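Side-chain contacts in transcriptional protein SWT1 (Saccharomyces cerevisiae, PDB 4PQZ), which is an RNA endonuclease that takes part in transcription, probably as an activator, and is represented here by its C-terminal HEPN-like domain: residues Phe35-Val38 and Ser39-Phe43; Glu152-Ile155 and His156-Thr160; Leu111-Val114 and Leu115-Lys118. One frame throughout, in Å; residues are numbered along the deposited sequence.

Interaction 1 of 3, residues Phe35-Val38 and Ser39-Phe43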
ATOM      1  N   PHE A  35     -16.379 -15.029  -4.058  1.00115.76           N
ATOM      2  CA  PHE A  35     -15.703 -13.737  -4.051  1.00 94.71           C
ATOM      3  C   PHE A  35     -14.945 -13.344  -2.776  1.00 97.59           C
ATOM      4  O   PHE A  35     -13.821 -12.846  -2.853  1.00 78.84           O
ATOM      5  CB  PHE A  35     -16.702 -12.645  -4.439  1.00 85.35           C
ATOM      6  CG  PHE A  35     -16.105 -11.282  -4.504  1.00 79.28           C
ATOM      7  CD1 PHE A  35     -16.184 -10.429  -3.413  1.00 81.49           C
ATOM      8  CD2 PHE A  35     -15.454 -10.852  -5.646  1.00 67.68           C
ATOM      9  CE1 PHE A  35     -15.627  -9.164  -3.467  1.00 71.58           C
ATOM     10  CE2 PHE A  35     -14.894  -9.581  -5.706  1.00 62.71           C
ATOM     11  CZ  PHE A  35     -14.978  -8.743  -4.619  1.00 58.08           C
ATOM     12  N   ASP A  36     -15.554 -13.567  -1.614  1.00120.21           N
ATOM     13  CA  ASP A  36     -15.098 -12.931  -0.370  1.00119.52           C
ATOM     14  C   ASP A  36     -13.754 -13.409   0.195  1.00109.90           C
ATOM     15  O   ASP A  36     -13.049 -12.630   0.836  1.00109.86           O
ATOM     16  CB  ASP A  36     -16.184 -13.001   0.716  1.00129.19           C
ATOM     17  CG  ASP A  36     -17.403 -12.157   0.381  1.00133.67           C
ATOM     18  OD1 ASP A  36     -17.673 -11.946  -0.820  1.00136.32           O
ATOM     19  OD2 ASP A  36     -18.092 -11.705   1.318  1.00134.61           O
ATOM     20  N   LYS A  37     -13.405 -14.675  -0.026  1.00 96.01           N
ATOM     21  CA  LYS A  37     -12.175 -15.226   0.543  1.00 96.92           C
ATOM     22  C   LYS A  37     -10.967 -14.572  -0.094  1.00 90.77           C
ATOM     23  O   LYS A  37      -9.985 -14.265   0.579  1.00 96.82           O
ATOM     24  CB  LYS A  37     -12.100 -16.742   0.346  1.00103.79           C
ATOM     25  CG  LYS A  37     -10.786 -17.379   0.810  1.00105.65           C
ATOM     26  CD  LYS A  37     -10.771 -17.650   2.311  1.00113.68           C
ATOM     27  CE  LYS A  37      -9.489 -18.360   2.732  1.00118.83           C
ATOM     28  NZ  LYS A  37      -8.293 -17.480   2.580  1.00118.02           N
ATOM     29  N   VAL A  38     -11.049 -14.364  -1.401  1.00 78.69           N
ATOM     30  CA  VAL A  38      -9.991 -13.684  -2.124  1.00 75.44           C
ATOM     31  C   VAL A  38     -10.125 -12.155  -1.995  1.00 65.45           C
ATOM     32  O   VAL A  38      -9.177 -11.427  -2.245  1.00 60.15           O
ATOM     33  CB  VAL A  38      -9.963 -14.133  -3.601  1.00 77.91           C
ATOM     34  CG1 VAL A  38      -8.828 -13.474  -4.360  1.00 87.89           C
ATOM     35  CG2 VAL A  38      -9.829 -15.643  -3.685  1.00 76.16           C
ATOM     36  N   SER A  39     -11.294 -11.672  -1.593  1.00 80.20           N
ATOM     37  CA  SER A  39     -11.459 -10.246  -1.300  1.00 86.65           C
ATOM     38  C   SER A  39     -10.637  -9.835  -0.078  1.00 80.16           C
ATOM     39  O   SER A  39      -9.814  -8.919  -0.153  1.00 72.66           O
ATOM     40  CB  SER A  39     -12.926  -9.886  -1.068  1.00 97.54           C
ATOM     41  OG  SER A  39     -13.087  -8.481  -0.936  1.00100.32           O
ATOM     42  N   GLN A  40     -10.870 -10.506   1.048  1.00 74.92           N
ATOM     43  CA  GLN A  40     -10.107 -10.234   2.260  1.00 76.54           C
ATOM     44  C   GLN A  40      -8.636 -10.632   2.108  1.00 85.99           C
ATOM     45  O   GLN A  40      -7.752  -9.969   2.650  1.00 90.88           O
ATOM     46  CB  GLN A  40     -10.734 -10.925   3.469  1.00 83.25           C
ATOM     47  CG  GLN A  40     -10.145 -10.463   4.782  1.00 88.49           C
ATOM     48  CD  GLN A  40     -10.799 -11.102   5.973  1.00 94.46           C
ATOM     49  OE1 GLN A  40     -11.846 -11.736   5.850  1.00 96.10           O
ATOM     50  NE2 GLN A  40     -10.187 -10.943   7.143  1.00 94.08           N
ATOM     51  N   ASN A  41      -8.385 -11.701   1.355  1.00 93.85           N
ATOM     52  CA  ASN A  41      -7.028 -12.196   1.108  1.00 97.46           C
ATOM     53  C   ASN A  41      -6.098 -11.160   0.458  1.00 86.82           C
ATOM     54  O   ASN A  41      -4.968 -10.961   0.905  1.00 85.56           O
ATOM     55  CB  ASN A  41      -7.087 -13.466   0.255  1.00108.23           C
ATOM     56  CG  ASN A  41      -5.833 -14.300   0.357  1.00118.98           C
ATOM     57  OD1 ASN A  41      -4.942 -14.007   1.153  1.00120.81           O
ATOM     58  ND2 ASN A  41      -5.760 -15.360  -0.442  1.00124.87           N
ATOM     59  N   VAL A  42      -6.573 -10.510  -0.601  1.00 70.59           N
ATOM     60  CA  VAL A  42      -5.836  -9.413  -1.230  1.00 66.24           C
ATOM     61  C   VAL A  42      -5.793  -8.189  -0.317  1.00 63.81           C
ATOM     62  O   VAL A  42      -4.725  -7.648  -0.042  1.00 62.52           O
ATOM     63  CB  VAL A  42      -6.478  -9.009  -2.570  1.00 63.63           C
ATOM     64  CG1 VAL A  42      -5.803  -7.761  -3.150  1.00 40.87           C
ATOM     65  CG2 VAL A  42      -6.453 -10.189  -3.551  1.00 53.87           C
ATOM     66  N   PHE A  43      -6.968  -7.769   0.146  1.00 68.92           N
ATOM     67  CA  PHE A  43      -7.120  -6.604   1.023  1.00 70.21           C
ATOM     68  C   PHE A  43      -6.188  -6.663   2.235  1.00 77.28           C
ATOM     69  O   PHE A  43      -5.440  -5.716   2.490  1.00 78.92           O
ATOM     70  CB  PHE A  43      -8.587  -6.453   1.461  1.00 74.39           C
ATOM     71  CG  PHE A  43      -8.832  -5.338   2.452  1.00 59.74           C
ATOM     72  CD1 PHE A  43      -8.651  -4.016   2.090  1.00 55.57           C
ATOM     73  CD2 PHE A  43      -9.268  -5.619   3.738  1.00 62.34           C
ATOM     74  CE1 PHE A  43      -8.876  -2.991   3.002  1.00 65.22           C
ATOM     75  CE2 PHE A  43      -9.498  -4.602   4.661  1.00 65.42           C
ATOM     76  CZ  PHE A  43      -9.303  -3.288   4.292  1.00 59.84           C
TER
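With CG of F35 anti to the backbone N (chi1 -178°) and OG of S39 likewise anti to its own, the phenyl ring and the hydroxyl swing to the same side of the helix. There CE1 of F35 comes to 3.7 Å from OG of S39, an oblique approach to the ring, and CB of S39 lies equally close to the same carbon. At this distance and obliquity the contact is van der Waals in kind; the hydroxyl is hydrogen-bonded to the backbone O of P119.

Three residues further along, V38 and V42 repeat the i to i+4 spacing. V42 sends CG2 back beside its backbone N, and this methyl meets CG1 of V38 at 4.1 Å while also resting 3.3 Å from the carbonyl O of V38. The two branched side chains pack at an angle to one another, beside the bond from V42 N to V38 O.

All of this belongs to the opening turns of helix 35-62, the long first helix of the HEPN-like fold of this all-helical C-terminal domain. The bond from S39 N to F35 O is weak, bent to 133° at the hydrogen, whereas the next one, from Q40 N to D36 O, is nearly straight at 173°.

On the outer side of the helix the character changes to polar. CB of N41 sits against the carbonyl O of K37 at 3.0 Å, a close approach for a carbon. The lysine chain bends at chi2 and again at chi4, leaving NZ of K37 4.5 Å from ND2 of N41. K118, from the segment after helix 113-116, lies against D36, S39 and F43.

Interaction 2 of 3, residues Glu152-Ile155 and His156-Thr160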
ATOM      1  N   GLU A 152       6.950  -8.501  -6.270  1.00 64.51           N
ATOM      2  CA  GLU A 152       6.508  -9.066  -7.557  1.00 67.53           C
ATOM      3  C   GLU A 152       5.786 -10.407  -7.386  1.00 60.34           C
ATOM      4  O   GLU A 152       4.722 -10.638  -7.960  1.00 55.13           O
ATOM      5  CB  GLU A 152       7.701  -9.242  -8.512  1.00 53.37           C
ATOM      6  CG  GLU A 152       8.254  -7.943  -9.089  1.00 48.80           C
ATOM      7  CD  GLU A 152       7.177  -7.104  -9.742  1.00 59.24           C
ATOM      8  OE1 GLU A 152       6.714  -7.471 -10.844  1.00 59.45           O
ATOM      9  OE2 GLU A 152       6.786  -6.079  -9.151  1.00 66.81           O
ATOM     10  N   LYS A 153       6.381 -11.280  -6.585  1.00 52.25           N
ATOM     11  CA  LYS A 153       5.789 -12.569  -6.273  1.00 56.51           C
ATOM     12  C   LYS A 153       4.408 -12.420  -5.634  1.00 55.90           C
ATOM     13  O   LYS A 153       3.486 -13.172  -5.935  1.00 72.20           O
ATOM     14  CB  LYS A 153       6.721 -13.368  -5.359  1.00 60.54           C
ATOM     15  CG  LYS A 153       6.106 -14.627  -4.791  1.00 73.69           C
ATOM     16  CD  LYS A 153       6.956 -15.204  -3.668  1.00 75.57           C
ATOM     17  CE  LYS A 153       6.116 -16.076  -2.734  1.00 92.06           C
ATOM     18  NZ  LYS A 153       5.372 -17.163  -3.440  1.00 98.13           N
ATOM     19  N   GLN A 154       4.267 -11.441  -4.755  1.00 60.87           N
ATOM     20  CA  GLN A 154       3.010 -11.242  -4.045  1.00 66.82           C
ATOM     21  C   GLN A 154       1.932 -10.640  -4.958  1.00 59.40           C
ATOM     22  O   GLN A 154       0.757 -11.010  -4.881  1.00 59.35           O
ATOM     23  CB  GLN A 154       3.242 -10.362  -2.820  1.00 70.50           C
ATOM     24  CG  GLN A 154       2.542 -10.839  -1.565  1.00 86.15           C
ATOM     25  CD  GLN A 154       2.914 -10.002  -0.363  1.00105.04           C
ATOM     26  OE1 GLN A 154       3.980  -9.381  -0.331  1.00105.31           O
ATOM     27  NE2 GLN A 154       2.033  -9.968   0.633  1.00114.29           N
ATOM     28  N   ILE A 155       2.360  -9.723  -5.824  1.00 57.38           N
ATOM     29  CA  ILE A 155       1.524  -9.089  -6.850  1.00 55.07           C
ATOM     30  C   ILE A 155       0.982 -10.119  -7.853  1.00 57.74           C
ATOM     31  O   ILE A 155      -0.182 -10.054  -8.255  1.00 71.44           O
ATOM     32  CB  ILE A 155       2.324  -7.968  -7.604  1.00 50.27           C
ATOM     33  CG1 ILE A 155       2.543  -6.741  -6.702  1.00 49.31           C
ATOM     34  CG2 ILE A 155       1.650  -7.581  -8.915  1.00 45.79           C
ATOM     35  CD1 ILE A 155       3.341  -5.591  -7.363  1.00 36.46           C
ATOM     36  N   HIS A 156       1.827 -11.068  -8.242  1.00 59.92           N
ATOM     37  CA  HIS A 156       1.434 -12.126  -9.177  1.00 60.40           C
ATOM     38  C   HIS A 156       0.315 -12.974  -8.573  1.00 61.95           C
ATOM     39  O   HIS A 156      -0.712 -13.206  -9.212  1.00 53.02           O
ATOM     40  CB  HIS A 156       2.632 -13.008  -9.560  1.00 56.44           C
ATOM     41  CG  HIS A 156       2.271 -14.177 -10.433  1.00 81.69           C
ATOM     42  ND1 HIS A 156       2.258 -14.110 -11.813  1.00 80.43           N
ATOM     43  CD2 HIS A 156       1.903 -15.446 -10.120  1.00 78.05           C
ATOM     44  CE1 HIS A 156       1.904 -15.279 -12.308  1.00 81.22           C
ATOM     45  NE2 HIS A 156       1.678 -16.109 -11.302  1.00 81.41           N
ATOM     46  N   GLU A 157       0.508 -13.407  -7.330  1.00 55.85           N
ATOM     47  CA  GLU A 157      -0.534 -14.137  -6.611  1.00 60.51           C
ATOM     48  C   GLU A 157      -1.851 -13.355  -6.492  1.00 76.22           C
ATOM     49  O   GLU A 157      -2.933 -13.939  -6.569  1.00 82.10           O
ATOM     50  CB  GLU A 157      -0.046 -14.545  -5.220  1.00 60.37           C
ATOM     51  CG  GLU A 157       1.242 -15.331  -5.210  1.00 79.90           C
ATOM     52  CD  GLU A 157       1.585 -15.827  -3.823  1.00101.41           C
ATOM     53  OE1 GLU A 157       0.649 -16.224  -3.095  1.00112.59           O
ATOM     54  OE2 GLU A 157       2.781 -15.810  -3.456  1.00107.20           O
ATOM     55  N   TRP A 158      -1.764 -12.039  -6.304  1.00 74.74           N
ATOM     56  CA  TRP A 158      -2.966 -11.217  -6.222  1.00 65.12           C
ATOM     57  C   TRP A 158      -3.727 -11.214  -7.534  1.00 69.56           C
ATOM     58  O   TRP A 158      -4.936 -11.452  -7.549  1.00 75.21           O
ATOM     59  CB  TRP A 158      -2.636  -9.778  -5.845  1.00 57.61           C
ATOM     60  CG  TRP A 158      -2.089  -9.616  -4.462  1.00 59.67           C
ATOM     61  CD1 TRP A 158      -2.214 -10.490  -3.412  1.00 58.98           C
ATOM     62  CD2 TRP A 158      -1.318  -8.513  -3.980  1.00 55.46           C
ATOM     63  NE1 TRP A 158      -1.564  -9.989  -2.305  1.00 56.05           N
ATOM     64  CE2 TRP A 158      -1.009  -8.778  -2.628  1.00 58.50           C
ATOM     65  CE3 TRP A 158      -0.858  -7.324  -4.559  1.00 52.33           C
ATOM     66  CZ2 TRP A 158      -0.260  -7.895  -1.848  1.00 62.19           C
ATOM     67  CZ3 TRP A 158      -0.119  -6.447  -3.783  1.00 51.31           C
ATOM     68  CH2 TRP A 158       0.174  -6.737  -2.444  1.00 57.80           C
ATOM     69  N   LYS A 159      -3.008 -10.921  -8.619  1.00 65.54           N
ATOM     70  CA  LYS A 159      -3.578 -10.862  -9.972  1.00 79.92           C
ATOM     71  C   LYS A 159      -4.238 -12.181 -10.383  1.00 69.60           C
ATOM     72  O   LYS A 159      -5.393 -12.200 -10.814  1.00 76.91           O
ATOM     73  CB  LYS A 159      -2.506 -10.511 -11.008  1.00 86.14           C
ATOM     74  CG  LYS A 159      -2.096  -9.064 -11.044  1.00 80.84           C
ATOM     75  CD  LYS A 159      -1.022  -8.833 -12.080  1.00 86.53           C
ATOM     76  CE  LYS A 159      -0.646  -7.387 -12.193  1.00 93.50           C
ATOM     77  NZ  LYS A 159       0.689  -7.223 -12.866  1.00 96.31           N
ATOM     78  N   THR A 160      -3.515 -13.284 -10.219  1.00 70.23           N
ATOM     79  CA  THR A 160      -4.006 -14.575 -10.678  1.00 83.60           C
ATOM     80  C   THR A 160      -5.234 -14.981  -9.872  1.00 89.57           C
ATOM     81  O   THR A 160      -6.202 -15.459 -10.442  1.00100.95           O
ATOM     82  CB  THR A 160      -2.908 -15.661 -10.654  1.00 86.54           C
ATOM     83  OG1 THR A 160      -2.538 -15.958  -9.303  1.00 86.44           O
ATOM     84  CG2 THR A 160      -1.681 -15.185 -11.424  1.00 83.79           C
TER
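This is an intrahelical i to i+3 and i to i+4 contact within helix 145-163, the last helix of the HEPN-like domain, with one side packed on helices 35-62 and 122-139. The evidence for the buried side centres on W158. Its indole lies with one face over the backbone of the preceding turn, and the carbonyl O of Q154 stands 3.2 Å above the ring plane, offset toward the rim. That same oxygen accepts the backbone bond from W158 N, so the residue meets it both through its amide and through its ring.

I155 adds an apolar contact at the six-membered end of the indole, where CG1 approaches CZ3 of W158 to 4.0 Å. The other branch, CG2, is anti to the backbone N and turns to CE of K159, also at 4.0 Å; these two side chains run alongside each other in the same direction. The amine of K159 continues to a salt bridge with E133, and I155 touches E133 and H137, which ties this side to helix 122-139.

Q154 flanks the tryptophan differently: its extended chain brings NE2 to 4.0 Å from CZ2 of W158, with the amide plane turned 52° from the ring. Q154 also touches Q45 and T49 of helix 35-62, and NE1 of W158 is hydrogen-bonded to OE1 of Q45.

The more exposed side carries a charged pair one turn apart. K153 starts with CG anti to its backbone N (chi1 170°) and bends at its last torsion, folding the amine back toward E157. NZ of K153 reaches OE2 of E157 at 2.9 Å, a salt bridge that meets this oxygen on its anti side, 32° out of the carboxylate plane.

Interaction 3 of 3, residues Leu111-Val114 and Leu115-Lys118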
ATOM      1  N   LEU A 111      -8.091   9.624   0.606  1.00 48.79           N
ATOM      2  CA  LEU A 111      -8.292   8.605  -0.411  1.00 53.26           C
ATOM      3  C   LEU A 111      -9.775   8.331  -0.590  1.00 58.75           C
ATOM      4  O   LEU A 111     -10.537   8.376   0.380  1.00 53.37           O
ATOM      5  CB  LEU A 111      -7.608   7.296  -0.003  1.00 47.13           C
ATOM      6  CG  LEU A 111      -6.095   7.128  -0.105  1.00 47.65           C
ATOM      7  CD1 LEU A 111      -5.724   5.733   0.404  1.00 42.55           C
ATOM      8  CD2 LEU A 111      -5.645   7.323  -1.551  1.00 45.48           C
ATOM      9  N   PRO A 112     -10.188   8.030  -1.829  1.00 54.95           N
ATOM     10  CA  PRO A 112     -11.546   7.529  -2.062  1.00 38.43           C
ATOM     11  C   PRO A 112     -11.756   6.234  -1.291  1.00 40.12           C
ATOM     12  O   PRO A 112     -10.811   5.462  -1.148  1.00 51.56           O
ATOM     13  CB  PRO A 112     -11.554   7.254  -3.573  1.00 40.69           C
ATOM     14  CG  PRO A 112     -10.540   8.218  -4.136  1.00 45.57           C
ATOM     15  CD  PRO A 112      -9.439   8.224  -3.084  1.00 49.18           C
ATOM     16  N   THR A 113     -12.969   6.005  -0.807  1.00 43.80           N
ATOM     17  CA  THR A 113     -13.281   4.817  -0.016  1.00 57.78           C
ATOM     18  C   THR A 113     -12.974   3.482  -0.728  1.00 58.54           C
ATOM     19  O   THR A 113     -12.671   2.481  -0.070  1.00 54.62           O
ATOM     20  CB  THR A 113     -14.751   4.832   0.486  1.00 86.62           C
ATOM     21  OG1 THR A 113     -15.644   4.974  -0.624  1.00 88.77           O
ATOM     22  CG2 THR A 113     -14.977   5.993   1.453  1.00 94.56           C
ATOM     23  N   VAL A 114     -13.040   3.465  -2.059  1.00 52.42           N
ATOM     24  CA  VAL A 114     -12.732   2.245  -2.818  1.00 63.19           C
ATOM     25  C   VAL A 114     -11.289   1.776  -2.573  1.00 60.65           C
ATOM     26  O   VAL A 114     -10.983   0.580  -2.621  1.00 49.73           O
ATOM     27  CB  VAL A 114     -12.980   2.411  -4.348  1.00 40.12           C
ATOM     28  CG1 VAL A 114     -12.025   3.422  -4.954  1.00 39.56           C
ATOM     29  CG2 VAL A 114     -12.855   1.059  -5.053  1.00 45.78           C
ATOM     30  N   LEU A 115     -10.421   2.740  -2.285  1.00 59.10           N
ATOM     31  CA  LEU A 115      -9.015   2.493  -2.042  1.00 48.23           C
ATOM     32  C   LEU A 115      -8.712   2.257  -0.557  1.00 51.06           C
ATOM     33  O   LEU A 115      -7.633   1.771  -0.214  1.00 53.06           O
ATOM     34  CB  LEU A 115      -8.189   3.661  -2.589  1.00 41.06           C
ATOM     35  CG  LEU A 115      -8.338   3.896  -4.097  1.00 42.78           C
ATOM     36  CD1 LEU A 115      -7.543   5.115  -4.593  1.00 36.87           C
ATOM     37  CD2 LEU A 115      -7.965   2.628  -4.876  1.00 46.32           C
ATOM     38  N   LYS A 116      -9.668   2.575   0.317  1.00 71.32           N
ATOM     39  CA  LYS A 116      -9.447   2.539   1.775  1.00 69.60           C
ATOM     40  C   LYS A 116     -10.079   1.351   2.491  1.00 69.44           C
ATOM     41  O   LYS A 116      -9.883   1.183   3.698  1.00 59.68           O
ATOM     42  CB  LYS A 116      -9.968   3.815   2.441  1.00 51.27           C
ATOM     43  CG  LYS A 116      -9.194   5.051   2.094  1.00 56.99           C
ATOM     44  CD  LYS A 116      -9.531   6.223   3.022  1.00 61.79           C
ATOM     45  CE  LYS A 116     -10.993   6.625   2.949  1.00 63.41           C
ATOM     46  NZ  LYS A 116     -11.156   8.109   3.062  1.00 61.40           N
ATOM     47  N   SER A 117     -10.846   0.541   1.766  1.00 67.28           N
ATOM     48  CA  SER A 117     -11.631  -0.511   2.410  1.00 68.94           C
ATOM     49  C   SER A 117     -11.721  -1.788   1.584  1.00 61.03           C
ATOM     50  O   SER A 117     -11.263  -1.836   0.436  1.00 57.06           O
ATOM     51  CB  SER A 117     -13.037   0.001   2.782  1.00 73.36           C
ATOM     52  OG  SER A 117     -13.663   0.688   1.707  1.00 71.90           O
ATOM     53  N   LYS A 118     -12.304  -2.823   2.187  1.00 58.87           N
ATOM     54  CA  LYS A 118     -12.423  -4.131   1.548  1.00 66.43           C
ATOM     55  C   LYS A 118     -13.387  -4.081   0.373  1.00 68.68           C
ATOM     56  O   LYS A 118     -14.541  -3.676   0.532  1.00 67.22           O
ATOM     57  CB  LYS A 118     -12.888  -5.189   2.547  1.00 70.07           C
ATOM     58  CG  LYS A 118     -12.668  -6.615   2.049  1.00 77.11           C
ATOM     59  CD  LYS A 118     -13.281  -7.658   2.981  1.00 81.84           C
ATOM     60  CE  LYS A 118     -14.608  -8.168   2.430  1.00 86.97           C
ATOM     61  NZ  LYS A 118     -14.786  -9.631   2.688  1.00 93.25           N
TER
HETATM   62  O   HOH W   1     -12.635  -1.209  -1.888  1.00 57.43           O
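L115 forms the apolar centre, gathering side chains from the residues before it. CD1 of L115 lies 3.9 Å from CD of P112, the leucine and the proline ring running side by side in one direction, and it also touches CD2 of L111. V114 crosses at an angle, placing CG1 3.8 Å from CG of L115. That methyl stands between the backbone N and carbonyl carbon of V114 (chi1 66°), which turns it toward the next residue. L115 continues this packing onto F131, and L111 onto W132, both of helix 122-139.

Next outward comes the aliphatic part of K116, whose CG presses on CB of L111 at 3.5 Å, tighter than an ordinary carbon contact. Bends at chi3 and chi4 then carry the amine over to the backbone, where NZ of K116 donates to O of L111 at 2.8 Å, in the carbonyl plane. The amine also makes a long, weak ion pair with E80.

At the polar edge T113 O is gripped twice from opposite faces of its plane. OG of S117 donates to T113 O at 2.7 Å, and K116 N reaches this oxygen from above the plane. A water closes the far end, donating to S117 O at 2.8 Å and also to V114 O.

The bond from L115 N to P112 O joins residues three apart, as does that from K116 N to T113 O. Such i to i+3 bonding is characteristic of a short, weakly bonded helical turn, here about 113-116, lying in the connection that leads to helix 122-139 of the HEPN-like domain.

Interactions 1 and 2 are stretches of two long helices, 35-62 and 145-163, that meet directly: CG2 of V42 lies 4.3 Å from CD1 of W158. Each has a buried apolar side and an exposed polar one, but only interaction 2 adds a salt bridge across its segments. Interaction 3 is a short turn with i to i+3 bonds and side-chain donors to carbonyls. It approaches helix 35-62 on another part of its surface, CE1 of F43 coming 3.4 Å from C of S117, and stays about 12 Å from interaction 2 at the nearest atoms. Interactions 2 and 3 nevertheless share a neighbour, since both pack on helix 122-139.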